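Local coordinates for protein putative Glycerophosphoryl diester phosphodiesterase (Silicibacter pomeroyi, PDB 3L12) that is a putative member of the glycerophosphoryl diester phosphodiesterase family, built on a TIM-barrel fold and carrying a bound magnesium ion, at residues 54-59 with 87-92; 148-153 with 165-170. All blocks are in the same frame, centred on the assembly; numbering follows the deposited sequence. Where two conformers were deposited one is given.

Contact 1. Residues 54-59 with 87-92; sequences VMTADG and RQVAEM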
ATOM      1  N   VAL A  54     -23.373   6.297   3.716  0.70  8.89           N
ATOM      2  CA  VAL A  54     -24.704   5.707   3.742  0.70  9.18           C
ATOM      3  C   VAL A  54     -25.243   5.773   5.192  0.70  8.56           C
ATOM      4  O   VAL A  54     -24.462   5.715   6.178  0.70  9.03           O
ATOM      5  CB  VAL A  54     -24.559   4.224   3.236  0.70 10.65           C
ATOM      6  CG1 VAL A  54     -25.840   3.472   3.409  0.70 11.35           C
ATOM      7  CG2 VAL A  54     -24.004   4.177   1.770  0.70 11.76           C
HETATM    8  N   MSE A  55     -26.570   5.912   5.364  1.00  7.94           N
HETATM    9  CA  MSE A  55     -27.181   5.950   6.678  1.00  7.49           C
HETATM   10  C   MSE A  55     -27.600   4.569   7.239  1.00  8.04           C
HETATM   11  O   MSE A  55     -28.198   3.788   6.513  1.00  9.03           O
HETATM   12  CB  MSE A  55     -28.446   6.796   6.641  1.00  9.20           C
HETATM   13  CG  MSE A  55     -28.284   8.252   6.209  1.00  9.05           C
HETATM   14 SE   MSE A  55     -27.085   9.207   7.404  0.75 11.08          SE
HETATM   15  CE  MSE A  55     -27.846   9.158   8.854  1.00 11.09           C
ATOM     16  N   THR A  56     -27.312   4.338   8.510  1.00  8.23           N
ATOM     17  CA  THR A  56     -27.813   3.147   9.201  1.00  8.20           C
ATOM     18  C   THR A  56     -29.258   3.391   9.673  1.00  9.75           C
ATOM     19  O   THR A  56     -29.804   4.504   9.614  1.00  8.28           O
ATOM     20  CB  THR A  56     -26.958   2.833  10.428  1.00  9.38           C
ATOM     21  OG1 THR A  56     -27.109   3.884  11.378  1.00  8.33           O
ATOM     22  CG2 THR A  56     -25.444   2.659  10.044  1.00  9.31           C
ATOM     23  N   ALA A  57     -29.874   2.336  10.216  1.00  9.83           N
ATOM     24  CA  ALA A  57     -31.237   2.440  10.752  1.00 10.63           C
ATOM     25  C   ALA A  57     -31.318   3.430  11.889  1.00  9.93           C
ATOM     26  O   ALA A  57     -32.341   4.113  12.061  1.00 10.22           O
ATOM     27  CB  ALA A  57     -31.712   1.064  11.263  1.00 10.35           C
ATOM     28  N   ASP A  58     -30.247   3.506  12.677  1.00  9.88           N
ATOM     29  CA  ASP A  58     -30.219   4.402  13.833  1.00 11.13           C
ATOM     30  C   ASP A  58     -29.636   5.773  13.538  1.00 10.80           C
ATOM     31  O   ASP A  58     -29.264   6.498  14.468  1.00 12.57           O
ATOM     32  CB  ASP A  58     -29.595   3.734  15.084  1.00 11.80           C
ATOM     33  CG  ASP A  58     -28.196   3.118  14.861  1.00 13.59           C
ATOM     34  OD1 ASP A  58     -27.736   2.763  13.730  1.00 10.34           O
ATOM     35  OD2 ASP A  58     -27.572   2.916  15.934  1.00 14.56           O
ATOM     36  N   GLY A  59     -29.575   6.121  12.255  1.00 10.38           N
ATOM     37  CA  GLY A  59     -29.189   7.464  11.829  1.00 10.61           C
ATOM     38  C   GLY A  59     -27.716   7.792  11.892  1.00 10.12           C
ATOM     39  O   GLY A  59     -27.349   8.976  12.016  1.00 11.54           O
ATOM     40  N   ARG A  87     -27.714  -7.593   2.752  1.00  7.47           N
ATOM     41  CA  ARG A  87     -28.392  -6.900   3.819  1.00  6.55           C
ATOM     42  C   ARG A  87     -28.436  -5.396   3.605  1.00  6.28           C
ATOM     43  O   ARG A  87     -27.404  -4.778   3.246  1.00  9.00           O
ATOM     44  CB  ARG A  87     -27.625  -7.202   5.074  1.00  6.45           C
ATOM     45  CG  ARG A  87     -27.593  -8.675   5.445  1.00  7.91           C
ATOM     46  CD  ARG A  87     -26.772  -8.873   6.760  1.00  9.51           C
ATOM     47  NE  ARG A  87     -26.394 -10.285   6.876  1.00 10.82           N
ATOM     48  CZ  ARG A  87     -25.761 -10.831   7.906  1.00 10.88           C
ATOM     49  NH1 ARG A  87     -25.479 -10.142   8.998  1.00 12.97           N
ATOM     50  NH2 ARG A  87     -25.457 -12.111   7.829  1.00 11.55           N
ATOM     51  N   GLN A  88     -29.605  -4.822   3.860  1.00  6.85           N
ATOM     52  CA  GLN A  88     -29.864  -3.404   3.627  1.00  7.52           C
ATOM     53  C   GLN A  88     -29.351  -2.605   4.816  1.00  7.28           C
ATOM     54  O   GLN A  88     -29.803  -2.764   5.951  1.00  9.43           O
ATOM     55  CB  GLN A  88     -31.343  -3.170   3.432  1.00  9.17           C
ATOM     56  CG  GLN A  88     -31.734  -1.757   3.055  1.00 11.25           C
ATOM     57  CD  GLN A  88     -33.266  -1.585   2.936  1.00 12.88           C
ATOM     58  OE1 GLN A  88     -34.038  -2.450   3.314  1.00 15.12           O
ATOM     59  NE2 GLN A  88     -33.685  -0.419   2.483  1.00 16.52           N
ATOM     60  N   VAL A  89     -28.445  -1.695   4.526  1.00  7.62           N
ATOM     61  CA  VAL A  89     -27.799  -0.927   5.601  1.00  7.26           C
ATOM     62  C   VAL A  89     -28.800  -0.087   6.434  1.00  7.65           C
ATOM     63  O   VAL A  89     -28.672   0.002   7.656  1.00  9.97           O
ATOM     64  CB  VAL A  89     -26.603  -0.055   5.053  1.00  8.51           C
ATOM     65  CG1 VAL A  89     -26.120   0.951   6.101  1.00  8.09           C
ATOM     66  CG2 VAL A  89     -25.433  -0.934   4.528  1.00  7.54           C
ATOM     67  N   ALA A  90     -29.783   0.505   5.772  1.00  9.93           N
ATOM     68  CA  ALA A  90     -30.809   1.355   6.411  1.00  8.29           C
ATOM     69  C   ALA A  90     -31.686   0.577   7.402  1.00 11.47           C
ATOM     70  O   ALA A  90     -32.439   1.183   8.192  1.00 12.15           O
ATOM     71  CB  ALA A  90     -31.683   2.010   5.349  1.00 11.04           C
ATOM     72  N   GLU A  91     -31.675  -0.751   7.277  1.00 10.84           N
ATOM     73  CA  GLU A  91     -32.422  -1.626   8.195  1.00 11.27           C
ATOM     74  C   GLU A  91     -31.576  -2.246   9.312  1.00  9.77           C
ATOM     75  O   GLU A  91     -32.100  -3.058  10.068  1.00  9.55           O
ATOM     76  CB  GLU A  91     -33.112  -2.736   7.397  1.00 13.69           C
ATOM     77  CG  GLU A  91     -34.273  -2.218   6.514  1.00 19.48           C
ATOM     78  CD  GLU A  91     -35.523  -1.788   7.300  1.00 23.56           C
ATOM     79  OE1 GLU A  91     -35.654  -2.124   8.513  1.00 27.60           O
ATOM     80  OE2 GLU A  91     -36.435  -1.125   6.706  1.00 27.69           O
HETATM   81  N   MSE A  92     -30.284  -1.911   9.371  1.00  8.93           N
HETATM   82  CA  MSE A  92     -29.341  -2.394  10.385  1.00  8.25           C
HETATM   83  C   MSE A  92     -28.877  -1.267  11.276  1.00  9.21           C
HETATM   84  O   MSE A  92     -28.645  -0.134  10.807  1.00  8.35           O
HETATM   85  CB  MSE A  92     -28.083  -2.984   9.720  1.00  9.40           C
HETATM   86  CG  MSE A  92     -28.389  -4.040   8.746  1.00  8.93           C
HETATM   87 SE   MSE A  92     -26.787  -4.688   7.824  0.75 10.86          SE
HETATM   88  CE  MSE A  92     -25.981  -5.499   9.341  1.00 12.98           C
TER
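Val89 is the first residue of 87-92 to touch 54-59, and it does so with one branch. Its CG1, carried anti to the backbone N (chi1 168°), lies 3.7 Å from Val54 CG1, the two valines crossing obliquely. The same methyl rests 3.5 Å from Met55 O, so it packs against the end of the strand as well as against a side chain. The carbonyl of Val89 is engaged inside its own segment, accepting the backbone N-H of Met92, and Ile97 of helix 94-98 packs on Val89, Thr56 and Met92 alike, extending the apolar patch.

Ala90 follows with its backbone rather than its methyl. Ala90 CA lies 3.6 Å from Met55 O in a CA-H...O contact. On the carbonyl side, Ala90 O sits 3.2 Å from Ala57 CB. At Glu91 the contact thins to the backbone, which faces the Ala57 methyl.

Met92 supplies the polar tie. Ala57 N donates to Met92 O over 2.8 Å in a nearly straight bond (165° at the hydrogen), yet it approaches from above the carbonyl plane, 38° out of it. Thr56 CB also leans on this oxygen, at 3.4 Å. The donor is held in place by a type I turn from Thr56 to Gly59, closed by Gly59 N to Thr56 O. Within it Thr56 OG1 gives a 2.7 Å hydrogen bond to Asp58 OD1, on the anti side but tilted well out of the carboxylate plane; that oxygen also receives the N-H of Tyr94, linking the turn to the start of helix 94-98. What results is a beta turn at the C-terminal end of a TIM-barrel strand, docked on a short 3-10 segment of a long loop.

Contact 2. Residues 148-153 with 165-170; sequences LELKSD and EMVAAV. With MG (magnesium ion), chain C.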
ATOM      1  N   LEU A 148     -16.819  13.631  -0.879  1.00  8.17           N
ATOM      2  CA  LEU A 148     -17.724  12.862  -0.026  1.00  7.89           C
ATOM      3  C   LEU A 148     -18.950  12.481  -0.834  1.00  7.33           C
ATOM      4  O   LEU A 148     -19.826  13.306  -1.156  1.00  8.05           O
ATOM      5  CB  LEU A 148     -18.038  13.700   1.208  1.00  8.67           C
ATOM      6  CG  LEU A 148     -18.817  13.066   2.335  1.00  7.72           C
ATOM      7  CD1 LEU A 148     -18.671  13.970   3.549  1.00 10.17           C
ATOM      8  CD2 LEU A 148     -20.303  12.766   1.993  1.00  7.69           C
ATOM      9  N   GLU A 149     -18.987  11.209  -1.216  1.00  6.17           N
ATOM     10  CA  GLU A 149     -20.088  10.705  -2.065  1.00  6.42           C
ATOM     11  C   GLU A 149     -21.276  10.339  -1.165  1.00  7.35           C
ATOM     12  O   GLU A 149     -21.211   9.361  -0.397  1.00  7.96           O
ATOM     13  CB  GLU A 149     -19.689   9.519  -2.938  1.00  6.50           C
ATOM     14  CG  GLU A 149     -20.776   9.233  -3.970  1.00  7.41           C
ATOM     15  CD  GLU A 149     -20.586   8.023  -4.854  1.00  8.93           C
ATOM     16  OE1 GLU A 149     -19.462   7.561  -5.061  1.00  7.72           O
ATOM     17  OE2 GLU A 149     -21.641   7.569  -5.421  1.00 10.10           O
ATOM     18  N   LEU A 150     -22.353  11.107  -1.271  1.00  8.12           N
ATOM     19  CA  LEU A 150     -23.594  10.761  -0.593  1.00  9.50           C
ATOM     20  C   LEU A 150     -24.300   9.691  -1.433  1.00 10.66           C
ATOM     21  O   LEU A 150     -24.615   9.957  -2.599  1.00  9.67           O
ATOM     22  CB  LEU A 150     -24.478  11.975  -0.459  1.00 10.45           C
ATOM     23  CG  LEU A 150     -23.987  13.047   0.542  1.00 10.68           C
ATOM     24  CD1 LEU A 150     -23.154  14.046  -0.215  1.00 11.89           C
ATOM     25  CD2 LEU A 150     -25.122  13.738   1.261  1.00 13.80           C
ATOM     26  N   LYS A 151     -24.507   8.511  -0.837  1.00 12.83           N
ATOM     27  CA  LYS A 151     -25.113   7.323  -1.495  1.00 16.38           C
ATOM     28  C   LYS A 151     -26.483   7.155  -0.868  1.00 18.48           C
ATOM     29  O   LYS A 151     -26.649   6.661   0.262  1.00 17.93           O
ATOM     30  CB  LYS A 151     -24.232   6.074  -1.334  1.00 19.88           C
ATOM     31  CG  LYS A 151     -24.665   4.838  -2.146  1.00 24.84           C
ATOM     32  CD  LYS A 151     -24.303   5.068  -3.615  1.00 26.39           C
ATOM     33  CE  LYS A 151     -24.241   3.801  -4.457  1.00 28.45           C
ATOM     34  NZ  LYS A 151     -25.578   3.547  -5.060  1.00 28.61           N
ATOM     35  N   SER A 152     -27.479   7.648  -1.581  1.00 19.44           N
ATOM     36  CA  SER A 152     -28.861   7.513  -1.132  1.00 20.29           C
ATOM     37  C   SER A 152     -29.374   6.080  -1.422  1.00 20.89           C
ATOM     38  O   SER A 152     -28.878   5.388  -2.331  1.00 23.09           O
ATOM     39  CB  SER A 152     -29.714   8.534  -1.852  1.00 21.29           C
ATOM     40  OG  SER A 152     -29.408   8.456  -3.221  1.00 21.83           O
ATOM     41  N   ASP A 153     -30.365   5.670  -0.654  1.00 20.33           N
ATOM     42  CA  ASP A 153     -30.990   4.352  -0.775  1.00 20.67           C
ATOM     43  C   ASP A 153     -32.281   4.636  -1.493  1.00 21.04           C
ATOM     44  O   ASP A 153     -33.078   5.460  -1.012  1.00 20.50           O
ATOM     45  CB  ASP A 153     -31.273   3.774   0.600  1.00 21.49           C
ATOM     46  CG  ASP A 153     -31.920   2.374   0.550  1.00 21.54           C
ATOM     47  OD1 ASP A 153     -32.552   2.018  -0.489  1.00 18.90           O
ATOM     48  OD2 ASP A 153     -31.780   1.642   1.583  1.00 19.65           O
ATOM     49  N   GLU A 165     -32.745  14.633   6.164  1.00 11.42           N
ATOM     50  CA  GLU A 165     -32.106  14.203   7.403  1.00 11.81           C
ATOM     51  C   GLU A 165     -30.718  13.623   7.126  1.00 10.01           C
ATOM     52  O   GLU A 165     -29.795  13.812   7.906  1.00 10.39           O
ATOM     53  CB  GLU A 165     -32.948  13.181   8.133  1.00 14.06           C
ATOM     54  CG  GLU A 165     -34.183  13.779   8.830  1.00 17.76           C
ATOM     55  CD  GLU A 165     -35.180  12.712   9.262  1.00 19.72           C
ATOM     56  OE1 GLU A 165     -34.811  11.523   9.273  1.00 22.45           O
ATOM     57  OE2 GLU A 165     -36.325  13.073   9.579  1.00 21.32           O
HETATM   58  N   MSE A 166     -30.581  12.895   6.031  1.00  8.90           N
HETATM   59  CA  MSE A 166     -29.257  12.335   5.651  1.00  9.88           C
HETATM   60  C   MSE A 166     -28.265  13.471   5.477  1.00  9.22           C
HETATM   61  O   MSE A 166     -27.171  13.472   6.037  1.00 11.13           O
HETATM   62  CB  MSE A 166     -29.346  11.527   4.373  1.00 11.21           C
HETATM   63  CG  MSE A 166     -27.955  11.212   3.795  1.00 12.66           C
HETATM   64 SE   MSE A 166     -28.000   9.898   2.412  0.75 13.93          SE
HETATM   65  CE  MSE A 166     -26.221   9.431   2.696  1.00 12.81           C
ATOM     66  N   VAL A 167     -28.668  14.457   4.675  1.00  9.51           N
ATOM     67  CA  VAL A 167     -27.826  15.607   4.413  1.00  7.22           C
ATOM     68  C   VAL A 167     -27.461  16.306   5.725  1.00  7.57           C
ATOM     69  O   VAL A 167     -26.289  16.578   5.984  1.00  9.47           O
ATOM     70  CB  VAL A 167     -28.481  16.571   3.387  1.00  8.79           C
ATOM     71  CG1 VAL A 167     -27.672  17.918   3.299  1.00 10.42           C
ATOM     72  CG2 VAL A 167     -28.561  15.928   2.025  1.00  8.29           C
ATOM     73  N   ALA A 168     -28.425  16.499   6.595  1.00  8.06           N
ATOM     74  CA  ALA A 168     -28.162  17.202   7.855  1.00  7.85           C
ATOM     75  C   ALA A 168     -27.188  16.435   8.765  1.00  8.17           C
ATOM     76  O   ALA A 168     -26.349  17.048   9.470  1.00  7.74           O
ATOM     77  CB  ALA A 168     -29.483  17.492   8.593  1.00  8.22           C
ATOM     78  N   ALA A 169     -27.339  15.114   8.774  1.00  8.82           N
ATOM     79  CA  ALA A 169     -26.497  14.248   9.565  1.00  8.40           C
ATOM     80  C   ALA A 169     -25.037  14.258   9.064  1.00  8.54           C
ATOM     81  O   ALA A 169     -24.121  14.343   9.853  1.00  9.60           O
ATOM     82  CB  ALA A 169     -27.104  12.809   9.584  1.00  7.47           C
ATOM     83  N   VAL A 170     -24.863  14.168   7.753  1.00  6.20           N
ATOM     84  CA  VAL A 170     -23.544  14.265   7.148  1.00  7.05           C
ATOM     85  C   VAL A 170     -22.928  15.622   7.485  1.00  6.25           C
ATOM     86  O   VAL A 170     -21.779  15.733   7.931  1.00  8.30           O
ATOM     87  CB  VAL A 170     -23.635  14.012   5.634  1.00  8.43           C
ATOM     88  CG1 VAL A 170     -22.348  14.392   4.929  1.00  8.55           C
ATOM     89  CG2 VAL A 170     -23.997  12.547   5.390  1.00  8.34           C
TER
HETATM   90 MG    MG C 313     -17.970   6.379  -4.586  1.00 11.99          MG
HETATM   91  O   HOH W   1     -19.037   4.662  -5.269  1.00  8.36           O
HETATM   92  O   HOH W   2     -16.456   5.127  -3.907  1.00  6.36           O
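Leu148 and Val170 meet through apolar contact, reaching toward each other tip to tip, with Leu148 CD2 3.9 Å from Val170 CG1. Leu150, the next leucine on the helix-facing side of the strand, lies across Val167 at about a right angle. Its CD2 is 4.1 Å from Val167 CG2 and 4.4 Å from Val170 CG2, so this single methyl bridges two residues one helical turn apart. The axes of strand 148-150 and helix 165-170 run nearly antiparallel, at 158°, and approach to 11.0 Å, a gap filled by these branched side chains.

Toward Lys151 and Ser152, selenomethionine Met166 takes over with an extended chain. Its CG stands anti to the backbone N (chi1 167°), which sends the terminal methyl far from the helix: CE comes 3.7 Å from Lys151 O and reaches the side of Leu150 CB, while SE faces Ser152 CA. The polar end of Ser152 is turned to another partner, its OG hydrogen-bonding Asp189.

Metal coordination occupies the other face of the strand. Glu149, also extended, places OE1 2.0 Å from the magnesium ion, whose shell includes two waters, Glu50 and Asp52.

Side chains thus alternate along the strand, Leu148 and Leu150 going to helix 160-176 and Glu149 into the barrel mouth. No hydrogen bond or salt bridge joins the two segments; the contacts are apolar but for the approach of the Met166 methyl to the Lys151 carbonyl. The join therefore rests mainly on burial and fit of side chains, while the carboxylate of Glu149 is on the metal side, where the cation probably offsets the gathering of three carboxylates.

How the contacts relate
Contact 1 closes before contact 2 opens along the chain, yet their centres lie about 12 Å apart, on the same side of the chain's centre. Strands 48-55 and 145-150 are parallel neighbours in the barrel sheet, and each contact attaches a different outer element to one of them: a loop in the first case, helix 160-176 in the second. The two also touch directly. Gln88 NE2 is 2.9 Å from Asp153 OD2, a probable hydrogen bond; Val54 packs on Lys151, and Met55 on Ala169. Because the same two strands carry Glu50, Asp52 and Glu149, the neighbouring contacts flank the magnesium site from outside the barrel and at its rim.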